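Local coordinates for putative sugar binding protein (Bacteroides vulgatus ATCC 8482, PDB 3KEZ), which probably binds sugar nutrients at the bacterial outer membrane as a member of the SusD family, and carries a bound calcium ion, at residues D107-E110 and Y111-L115; L177-S180 and T181-L184; N362-V365 and Q366-N369. One frame throughout, in Å; residues are numbered along the deposited sequence.

Contact 1 (D107-E110 and Y111-L115); sequences DETE and YKNDL
Thr109 and Asn113 meet in a local i to i+4 contact within the first turn of helix 109-134, at the protein surface, where a short 3-10 segment at Asp107 and Glu108 runs straight into the helix. Their side chains lie alongside each other and point the same way, with the Thr109 methyl CG2 3.6 Å from Asn113 ND2. That methyl is set anti to the backbone N (chi1 of OG1 is -63°), which leaves OG1 beside the N and turned back to bond the carbonyl of Glu106. Beneath the pair, Asn113 N donates to Thr109 O at 2.7 Å. The same spacing repeats on both sides of it: Lys112 N to Glu108 O at 2.8 Å, nearly straight at 167°, and Asp114 N to Glu110 O, also at 2.8 Å. One residue earlier the series opens. Asp107 O and Tyr111 N stand too far apart to bond, and a water fills in, donating to Asp107 O and accepting from Tyr111 N at 2.9 Å. Lys112 rests its CB 3.3 Å from Glu108 O, while its ammonium reaches a salt bridge with Asp100. The Tyr111 ring swings over Leu115, whose CG sits 4.0 Å above one face toward the rim, and together they lean on helix 20-34. Asp114 points elsewhere, to Ser185 N and Gln118. Chemically, water supplies the bond missing at the helix start, and the negative charges of Glu108, whose OE1 bonds Asp105 N, and Glu110 probably suit this N-terminal end.

Contact 2 (L177-S180 and T181-L184); sequences LKNS and TELL
Thr181 folds back on Leu177 and Lys178 in the last turn of helix 166-183, a frayed C-terminal end where i to i+3 bonds mix with i to i+4 ones before the chain leaves at Leu184. Among the backbone bonds, Thr181 N still reaches Leu177 O at 3.0 Å, with a weak second bond to Lys178 O. Glu182 N then turns to Asn179 O, three residues back, from well above the carbonyl plane. Ser180 O takes two donors: Leu184 N at 2.9 Å, nearly in line with the C=O bond, and Leu183 N from far out of the carbonyl plane.

Two hydroxyls bond to carbonyls three residues back. Thr181 OG1 sits between its own backbone N and carbonyl carbon (chi1 63°), which brings it within 2.5 Å of Lys178 O. Ser180 OG, in the equivalent position, donates to Leu177 O at 2.7 Å, so that this carbonyl also has two donors. A valine in place of Thr181 would probably leave Lys178 O with little more than the weak bond from the backbone N, and so slacken the final turn.

The charged pair is joined through solvent. Lys178 NZ and Glu182 OE2 are 4.6 Å apart, beyond a salt bridge, and one water accepts from the ammonium and donates to the carboxylate.

Packing by side-chain carbons accounts for the rest. Ser180 and Leu184 both press on Ala198 of helix 195-209, and Leu183 packs on Leu120 of helix 109-134. Leu184 curls back over the helix end, its CG 3.2 Å from Ser180 O and its CD1 3.7 Å from Ser180 OG.

Contact 3 (N362-V365 and Q366-N369); sequences NSIV and QRAN
Asn362 and Gln366 stack their amides one turn apart at the C-terminal end of helix 354-368, in the SusD-family part of the chain. The amide planes are 23° apart, with Asn362 CG 3.8 Å from Gln366 CD. Both amides bond to the chain beyond the helix: Asn362 to Ser373 and Val374, Gln366 to Asn372. Below them Gln366 N gives a nearly straight bond (165°) to Asn362 O. Ser363 O accepts from Arg367 N, which comes in above the carbonyl plane. Ile364 lies alongside Arg367, with Ile364 CD1 4.0 Å from Arg367 NH2. Bends at chi2 and chi3 fold the arginine chain so that Arg367 NE meets a water in the guanidinium plane at 2.8 Å. That water in turn donates to Ile364 O, which also takes Ala368 N. The guanidinium goes on to salt bridges with Glu254 and Glu391 and a bond to Ser338, a buried charge matched by two carboxylates. Val365 packs against Glu387 of helix 381-392, and its carbonyl receives the last bond of the turn: N of Asn369, the first residue to leave helical geometry, sits 3.1 Å from Val365 O, in the carbonyl plane.

Following the chain from its N terminus, the three contacts come in series; none nests in or crosses another, and each closes one helical turn instead of a long loop. Contact 1 opens helix 109-134, and contact 2 ends helix 166-183. These two ends meet in the fold, their centres 13 Å apart: Asn113 O packs 3.4 Å from Leu183 CB, and Asp114 OD1 lies against Leu184 CA. Contact 1 thus joins helix 20-34 to this junction, while contact 2 carries it on to helix 195-209. Contact 3 ends helix 354-368 in the SusD-family part of the chain, its centre about 30 Å from that of contact 2, and ties that helix to helices 337-350 and 381-392.

Contact 1 (D107-E110 and Y111-L115)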
ATOM      1  N   ASP A 107       0.254  -8.767 -34.118  1.00 25.28           N
ATOM      2  CA  ASP A 107      -0.834  -9.094 -33.189  1.00 23.74           C
ATOM      3  C   ASP A 107      -0.375  -9.440 -31.756  1.00 21.61           C
ATOM      4  O   ASP A 107      -1.198  -9.836 -30.945  1.00 22.34           O
ATOM      5  CB  ASP A 107      -1.666 -10.255 -33.749  1.00 26.43           C
ATOM      6  CG  ASP A 107      -0.938 -11.589 -33.690  1.00 24.31           C
ATOM      7  OD1 ASP A 107       0.250 -11.619 -33.300  1.00 26.71           O
ATOM      8  OD2 ASP A 107      -1.553 -12.612 -34.041  1.00 37.77           O
ATOM      9  N   GLU A 108       0.925  -9.341 -31.476  1.00 17.90           N
ATOM     10  CA  GLU A 108       1.460  -9.478 -30.131  1.00 15.52           C
ATOM     11  C   GLU A 108       1.791  -8.125 -29.497  1.00 15.53           C
ATOM     12  O   GLU A 108       2.299  -8.068 -28.361  1.00 12.87           O
ATOM     13  CB  GLU A 108       2.740 -10.313 -30.165  1.00 16.02           C
ATOM     14  CG  GLU A 108       2.540 -11.791 -30.550  1.00 18.10           C
ATOM     15  CD  GLU A 108       3.838 -12.601 -30.536  1.00 17.93           C
ATOM     16  OE1 GLU A 108       4.825 -12.219 -31.211  1.00 16.40           O
ATOM     17  OE2 GLU A 108       3.858 -13.639 -29.841  1.00 29.13           O
ATOM     18  N   THR A 109       1.499  -7.033 -30.204  1.00 16.79           N
ATOM     19  CA  THR A 109       1.944  -5.686 -29.798  1.00 16.33           C
ATOM     20  C   THR A 109       1.306  -5.237 -28.511  1.00 13.87           C
ATOM     21  O   THR A 109       2.016  -4.838 -27.579  1.00 17.18           O
ATOM     22  CB  THR A 109       1.680  -4.630 -30.905  1.00 17.56           C
ATOM     23  OG1 THR A 109       2.453  -4.965 -32.060  1.00 17.73           O
ATOM     24  CG2 THR A 109       2.070  -3.235 -30.419  1.00 15.36           C
ATOM     25  N   GLU A 110      -0.021  -5.341 -28.437  1.00 11.85           N
ATOM     26  CA  GLU A 110      -0.766  -5.014 -27.204  1.00 11.01           C
ATOM     27  C   GLU A 110      -0.316  -5.853 -26.006  1.00 11.07           C
ATOM     28  O   GLU A 110      -0.131  -5.343 -24.900  1.00  8.46           O
ATOM     29  CB  GLU A 110      -2.269  -5.228 -27.391  1.00 11.22           C
ATOM     30  CG  GLU A 110      -2.931  -4.094 -28.083  1.00 26.55           C
ATOM     31  CD  GLU A 110      -4.450  -4.233 -28.129  1.00 41.07           C
ATOM     32  OE1 GLU A 110      -5.032  -4.887 -27.226  1.00 45.66           O
ATOM     33  OE2 GLU A 110      -5.048  -3.681 -29.078  1.00 49.83           O
ATOM     34  N   TYR A 111      -0.187  -7.152 -26.240  1.00  9.84           N
ATOM     35  CA  TYR A 111       0.246  -8.073 -25.215  1.00 10.80           C
ATOM     36  C   TYR A 111       1.626  -7.652 -24.733  1.00 10.47           C
ATOM     37  O   TYR A 111       1.849  -7.511 -23.532  1.00 10.80           O
ATOM     38  CB  TYR A 111       0.245  -9.506 -25.776  1.00 12.66           C
ATOM     39  CG  TYR A 111       0.873 -10.516 -24.852  1.00 17.97           C
ATOM     40  CD1 TYR A 111       0.299 -10.827 -23.639  1.00 24.67           C
ATOM     41  CD2 TYR A 111       2.060 -11.141 -25.195  1.00 19.05           C
ATOM     42  CE1 TYR A 111       0.893 -11.744 -22.787  1.00 24.11           C
ATOM     43  CE2 TYR A 111       2.659 -12.040 -24.351  1.00 23.14           C
ATOM     44  CZ  TYR A 111       2.069 -12.341 -23.152  1.00 19.18           C
ATOM     45  OH  TYR A 111       2.679 -13.247 -22.322  1.00 32.64           O
ATOM     46  N   LYS A 112       2.547  -7.422 -25.664  1.00  9.84           N
ATOM     47  CA  LYS A 112       3.882  -6.941 -25.288  1.00 11.27           C
ATOM     48  C   LYS A 112       3.802  -5.590 -24.586  1.00 11.07           C
ATOM     49  O   LYS A 112       4.496  -5.376 -23.596  1.00 12.53           O
ATOM     50  CB  LYS A 112       4.817  -6.890 -26.497  1.00  9.88           C
ATOM     51  CG  LYS A 112       6.155  -6.167 -26.296  1.00 11.71           C
ATOM     52  CD  LYS A 112       6.076  -4.762 -26.873  1.00 19.56           C
ATOM     53  CE  LYS A 112       7.189  -3.873 -26.432  1.00 27.48           C
ATOM     54  NZ  LYS A 112       7.244  -2.654 -27.312  1.00 32.22           N
ATOM     55  N   ASN A 113       2.981  -4.666 -25.087  1.00  9.93           N
ATOM     56  CA  ASN A 113       2.852  -3.395 -24.399  1.00 11.55           C
ATOM     57  C   ASN A 113       2.396  -3.561 -22.950  1.00 11.37           C
ATOM     58  O   ASN A 113       2.908  -2.883 -22.053  1.00 13.07           O
ATOM     59  CB  ASN A 113       1.969  -2.414 -25.173  1.00 14.56           C
ATOM     60  CG  ASN A 113       2.711  -1.816 -26.358  1.00 14.33           C
ATOM     61  OD1 ASN A 113       3.947  -1.794 -26.377  1.00 23.39           O
ATOM     62  ND2 ASN A 113       1.977  -1.387 -27.362  1.00 20.26           N
ATOM     63  N   ASP A 114       1.467  -4.470 -22.708  1.00  8.59           N
ATOM     64  CA  ASP A 114       0.980  -4.686 -21.338  1.00  8.50           C
ATOM     65  C   ASP A 114       2.058  -5.284 -20.424  1.00 10.64           C
ATOM     66  O   ASP A 114       2.207  -4.871 -19.270  1.00 10.99           O
ATOM     67  CB  ASP A 114      -0.235  -5.598 -21.342  1.00  8.42           C
ATOM     68  CG  ASP A 114      -0.746  -5.871 -19.957  1.00 10.54           C
ATOM     69  OD1 ASP A 114      -1.414  -4.982 -19.380  1.00  9.11           O
ATOM     70  OD2 ASP A 114      -0.464  -6.974 -19.455  1.00 13.24           O
ATOM     71  N   LEU A 115       2.819  -6.252 -20.948  1.00 10.58           N
ATOM     72  CA  LEU A 115       3.921  -6.833 -20.185  1.00 11.59           C
ATOM     73  C   LEU A 115       4.912  -5.726 -19.797  1.00 13.96           C
ATOM     74  O   LEU A 115       5.359  -5.654 -18.658  1.00  9.70           O
ATOM     75  CB  LEU A 115       4.624  -7.922 -20.983  1.00 12.28           C
ATOM     76  CG  LEU A 115       3.919  -9.238 -21.359  1.00 10.40           C
ATOM     77  CD1 LEU A 115       4.921 -10.156 -22.031  1.00 15.09           C
ATOM     78  CD2 LEU A 115       3.331  -9.892 -20.131  1.00 17.49           C
TER
HETATM   79  O   HOH W   1      -1.318  -8.448 -28.544  1.00 13.92           O

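Contact 2 (L177-S180 and T181-L184)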
ATOM      1  N   LEU A 177       5.226   5.088 -13.669  1.00  9.66           N
ATOM      2  CA  LEU A 177       3.778   4.857 -13.533  1.00  9.37           C
ATOM      3  C   LEU A 177       2.982   5.511 -14.638  1.00 11.45           C
ATOM      4  O   LEU A 177       2.058   4.903 -15.198  1.00  8.29           O
ATOM      5  CB  LEU A 177       3.271   5.241 -12.138  1.00 13.09           C
ATOM      6  CG  LEU A 177       3.485   4.247 -11.009  1.00 10.75           C
ATOM      7  CD1 LEU A 177       3.318   4.901  -9.606  1.00 11.96           C
ATOM      8  CD2 LEU A 177       2.550   3.001 -11.151  1.00 15.04           C
ATOM      9  N   LYS A 178       3.331   6.740 -14.985  1.00 11.23           N
ATOM     10  CA  LYS A 178       2.609   7.424 -16.040  1.00 12.99           C
ATOM     11  C   LYS A 178       2.686   6.652 -17.352  1.00 13.96           C
ATOM     12  O   LYS A 178       1.702   6.476 -18.067  1.00 12.15           O
ATOM     13  CB  LYS A 178       3.199   8.822 -16.224  1.00 16.26           C
ATOM     14  CG  LYS A 178       2.349   9.731 -17.088  1.00 20.66           C
ATOM     15  CD  LYS A 178       2.809  11.180 -16.978  1.00 26.05           C
ATOM     16  CE  LYS A 178       2.127  12.016 -18.072  1.00 35.69           C
ATOM     17  NZ  LYS A 178       0.607  12.012 -17.953  1.00 39.43           N
ATOM     18  N   ASN A 179       3.895   6.229 -17.672  1.00 14.47           N
ATOM     19  CA  ASN A 179       4.147   5.430 -18.853  1.00 16.74           C
ATOM     20  C   ASN A 179       3.415   4.102 -18.813  1.00 14.15           C
ATOM     21  O   ASN A 179       2.896   3.669 -19.833  1.00 12.54           O
ATOM     22  CB  ASN A 179       5.642   5.205 -18.992  1.00 17.48           C
ATOM     23  CG  ASN A 179       6.340   6.409 -19.568  1.00 29.09           C
ATOM     24  OD1 ASN A 179       5.899   6.961 -20.576  1.00 25.87           O
ATOM     25  ND2 ASN A 179       7.427   6.832 -18.941  1.00 40.34           N
ATOM     26  N   SER A 180       3.355   3.471 -17.640  1.00 12.01           N
ATOM     27  CA  SER A 180       2.607   2.219 -17.492  1.00 12.24           C
ATOM     28  C   SER A 180       1.121   2.411 -17.794  1.00 13.20           C
ATOM     29  O   SER A 180       0.492   1.515 -18.330  1.00 15.41           O
ATOM     30  CB  SER A 180       2.782   1.615 -16.099  1.00  8.49           C
ATOM     31  OG  SER A 180       1.953   2.251 -15.095  1.00  9.47           O
ATOM     32  N   THR A 181       0.571   3.591 -17.486  1.00 13.60           N
ATOM     33  CA  THR A 181      -0.892   3.837 -17.705  1.00 11.46           C
ATOM     34  C   THR A 181      -1.235   3.946 -19.188  1.00 15.94           C
ATOM     35  O   THR A 181      -2.386   3.817 -19.567  1.00  8.96           O
ATOM     36  CB  THR A 181      -1.403   5.110 -17.033  1.00 10.57           C
ATOM     37  OG1 THR A 181      -0.742   6.250 -17.589  1.00 14.98           O
ATOM     38  CG2 THR A 181      -1.209   5.082 -15.506  1.00  6.68           C
ATOM     39  N   GLU A 182      -0.216   4.189 -20.012  1.00 15.61           N
ATOM     40  CA  GLU A 182      -0.377   4.289 -21.422  1.00 15.10           C
ATOM     41  C   GLU A 182      -0.125   2.956 -22.137  1.00 15.51           C
ATOM     42  O   GLU A 182      -0.407   2.838 -23.326  1.00 15.98           O
ATOM     43  CB  GLU A 182       0.602   5.318 -21.946  1.00 15.50           C
ATOM     44  CG  GLU A 182       0.360   6.756 -21.463  1.00 19.99           C
ATOM     45  CD  GLU A 182       1.623   7.639 -21.542  1.00 28.71           C
ATOM     46  OE1 GLU A 182       2.656   7.209 -22.100  1.00 36.34           O
ATOM     47  OE2 GLU A 182       1.594   8.777 -21.027  1.00 33.28           O
ATOM     48  N   LEU A 183       0.452   1.990 -21.421  1.00 14.19           N
ATOM     49  CA  LEU A 183       0.857   0.716 -21.988  1.00 12.41           C
ATOM     50  C   LEU A 183       0.022  -0.481 -21.501  1.00 10.09           C
ATOM     51  O   LEU A 183      -0.277  -1.396 -22.268  1.00 12.34           O
ATOM     52  CB  LEU A 183       2.340   0.492 -21.688  1.00  9.75           C
ATOM     53  CG  LEU A 183       3.359   1.352 -22.430  1.00 13.72           C
ATOM     54  CD1 LEU A 183       4.740   1.053 -21.932  1.00 18.99           C
ATOM     55  CD2 LEU A 183       3.273   1.147 -23.924  1.00 12.39           C
ATOM     56  N   LEU A 184      -0.336  -0.468 -20.219  1.00 10.77           N
ATOM     57  CA  LEU A 184      -1.101  -1.526 -19.603  1.00 10.62           C
ATOM     58  C   LEU A 184      -2.484  -1.678 -20.195  1.00 10.88           C
ATOM     59  O   LEU A 184      -3.159  -0.697 -20.540  1.00 15.99           O
ATOM     60  CB  LEU A 184      -1.273  -1.242 -18.110  1.00  7.11           C
ATOM     61  CG  LEU A 184      -0.088  -1.458 -17.194  1.00 12.52           C
ATOM     62  CD1 LEU A 184      -0.226  -0.602 -15.934  1.00  3.14           C
ATOM     63  CD2 LEU A 184       0.017  -2.934 -16.867  1.00 10.58           C
TER
HETATM   64  O   HOH W   2      -0.932   9.935 -19.511  1.00 28.68           O

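Contact 3 (N362-V365 and Q366-N369)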
ATOM      1  N   ASN A 362     -18.987  11.118  -0.879  1.00 11.13           N
ATOM      2  CA  ASN A 362     -20.307  10.640  -0.537  1.00 11.35           C
ATOM      3  C   ASN A 362     -20.489   9.174  -0.950  1.00  9.17           C
ATOM      4  O   ASN A 362     -21.166   8.429  -0.260  1.00 11.47           O
ATOM      5  CB  ASN A 362     -21.420  11.534  -1.117  1.00  9.60           C
ATOM      6  CG  ASN A 362     -22.456  11.921  -0.082  1.00 19.50           C
ATOM      7  OD1 ASN A 362     -22.298  11.665   1.116  1.00 12.34           O
ATOM      8  ND2 ASN A 362     -23.531  12.549  -0.541  1.00 19.17           N
ATOM      9  N   SER A 363     -19.849   8.755  -2.026  1.00  9.33           N
ATOM     10  CA  SER A 363     -19.911   7.375  -2.458  1.00 11.04           C
ATOM     11  C   SER A 363     -19.341   6.436  -1.358  1.00 10.88           C
ATOM     12  O   SER A 363     -19.921   5.384  -1.085  1.00 10.17           O
ATOM     13  CB  SER A 363     -19.180   7.201  -3.812  1.00 11.10           C
ATOM     14  OG  SER A 363     -19.945   7.757  -4.885  1.00 13.15           O
ATOM     15  N   ILE A 364     -18.229   6.830  -0.728  1.00  9.87           N
ATOM     16  CA  ILE A 364     -17.650   6.059   0.366  1.00  8.47           C
ATOM     17  C   ILE A 364     -18.528   6.126   1.620  1.00 10.79           C
ATOM     18  O   ILE A 364     -18.866   5.074   2.185  1.00 10.32           O
ATOM     19  CB  ILE A 364     -16.205   6.444   0.649  1.00 10.93           C
ATOM     20  CG1 ILE A 364     -15.363   6.229  -0.622  1.00 13.38           C
ATOM     21  CG2 ILE A 364     -15.631   5.617   1.765  1.00  5.75           C
ATOM     22  CD1 ILE A 364     -15.476   4.786  -1.278  1.00  9.21           C
ATOM     23  N   VAL A 365     -18.868   7.342   2.055  1.00 10.97           N
ATOM     24  CA  VAL A 365     -19.781   7.577   3.188  1.00 13.17           C
ATOM     25  C   VAL A 365     -21.083   6.776   3.072  1.00 12.43           C
ATOM     26  O   VAL A 365     -21.438   6.043   3.981  1.00  9.70           O
ATOM     27  CB  VAL A 365     -20.169   9.044   3.290  1.00 11.03           C
ATOM     28  CG1 VAL A 365     -21.327   9.213   4.264  1.00  7.99           C
ATOM     29  CG2 VAL A 365     -18.940   9.882   3.672  1.00  9.25           C
ATOM     30  N   GLN A 366     -21.772   6.893   1.936  1.00 13.48           N
ATOM     31  CA  GLN A 366     -23.075   6.260   1.784  1.00 12.06           C
ATOM     32  C   GLN A 366     -23.006   4.730   1.604  1.00 12.61           C
ATOM     33  O   GLN A 366     -23.919   4.032   1.987  1.00  9.53           O
ATOM     34  CB  GLN A 366     -23.900   6.938   0.677  1.00 13.38           C
ATOM     35  CG  GLN A 366     -24.207   8.373   1.110  1.00 12.73           C
ATOM     36  CD  GLN A 366     -25.089   9.146   0.195  1.00 14.81           C
ATOM     37  OE1 GLN A 366     -25.048   8.950  -1.009  1.00 17.45           O
ATOM     38  NE2 GLN A 366     -25.886  10.071   0.763  1.00 13.66           N
ATOM     39  N   ARG A 367     -21.921   4.214   1.051  1.00 11.68           N
ATOM     40  CA  ARG A 367     -21.717   2.754   1.062  1.00 13.33           C
ATOM     41  C   ARG A 367     -21.533   2.199   2.510  1.00 12.01           C
ATOM     42  O   ARG A 367     -22.020   1.103   2.849  1.00 12.91           O
ATOM     43  CB  ARG A 367     -20.543   2.402   0.145  1.00 12.90           C
ATOM     44  CG  ARG A 367     -20.342   0.918  -0.126  1.00 13.38           C
ATOM     45  CD  ARG A 367     -19.434   0.223   0.904  1.00 14.58           C
ATOM     46  NE  ARG A 367     -18.080   0.784   0.993  1.00  8.97           N
ATOM     47  CZ  ARG A 367     -17.096   0.585   0.117  1.00 10.04           C
ATOM     48  NH1 ARG A 367     -17.264  -0.173  -0.977  1.00  8.84           N
ATOM     49  NH2 ARG A 367     -15.933   1.152   0.350  1.00 12.58           N
ATOM     50  N   ALA A 368     -20.877   2.954   3.373  1.00  8.80           N
ATOM     51  CA  ALA A 368     -20.715   2.536   4.775  1.00 10.80           C
ATOM     52  C   ALA A 368     -22.039   2.653   5.577  1.00 11.05           C
ATOM     53  O   ALA A 368     -22.304   1.863   6.476  1.00 12.28           O
ATOM     54  CB  ALA A 368     -19.594   3.333   5.457  1.00  7.09           C
ATOM     55  N   ASN A 369     -22.867   3.632   5.231  1.00 10.01           N
ATOM     56  CA  ASN A 369     -24.169   3.814   5.861  1.00  8.74           C
ATOM     57  C   ASN A 369     -25.006   4.720   4.957  1.00  9.12           C
ATOM     58  O   ASN A 369     -24.752   5.924   4.883  1.00  9.81           O
ATOM     59  CB  ASN A 369     -23.993   4.444   7.251  1.00  8.36           C
ATOM     60  CG  ASN A 369     -25.306   4.650   7.966  1.00 14.11           C
ATOM     61  OD1 ASN A 369     -26.358   4.467   7.369  1.00 12.26           O
ATOM     62  ND2 ASN A 369     -25.254   5.068   9.243  1.00 11.62           N
TER
HETATM   63  O   HOH W   3     -17.438   2.773   2.819  1.00  9.40           O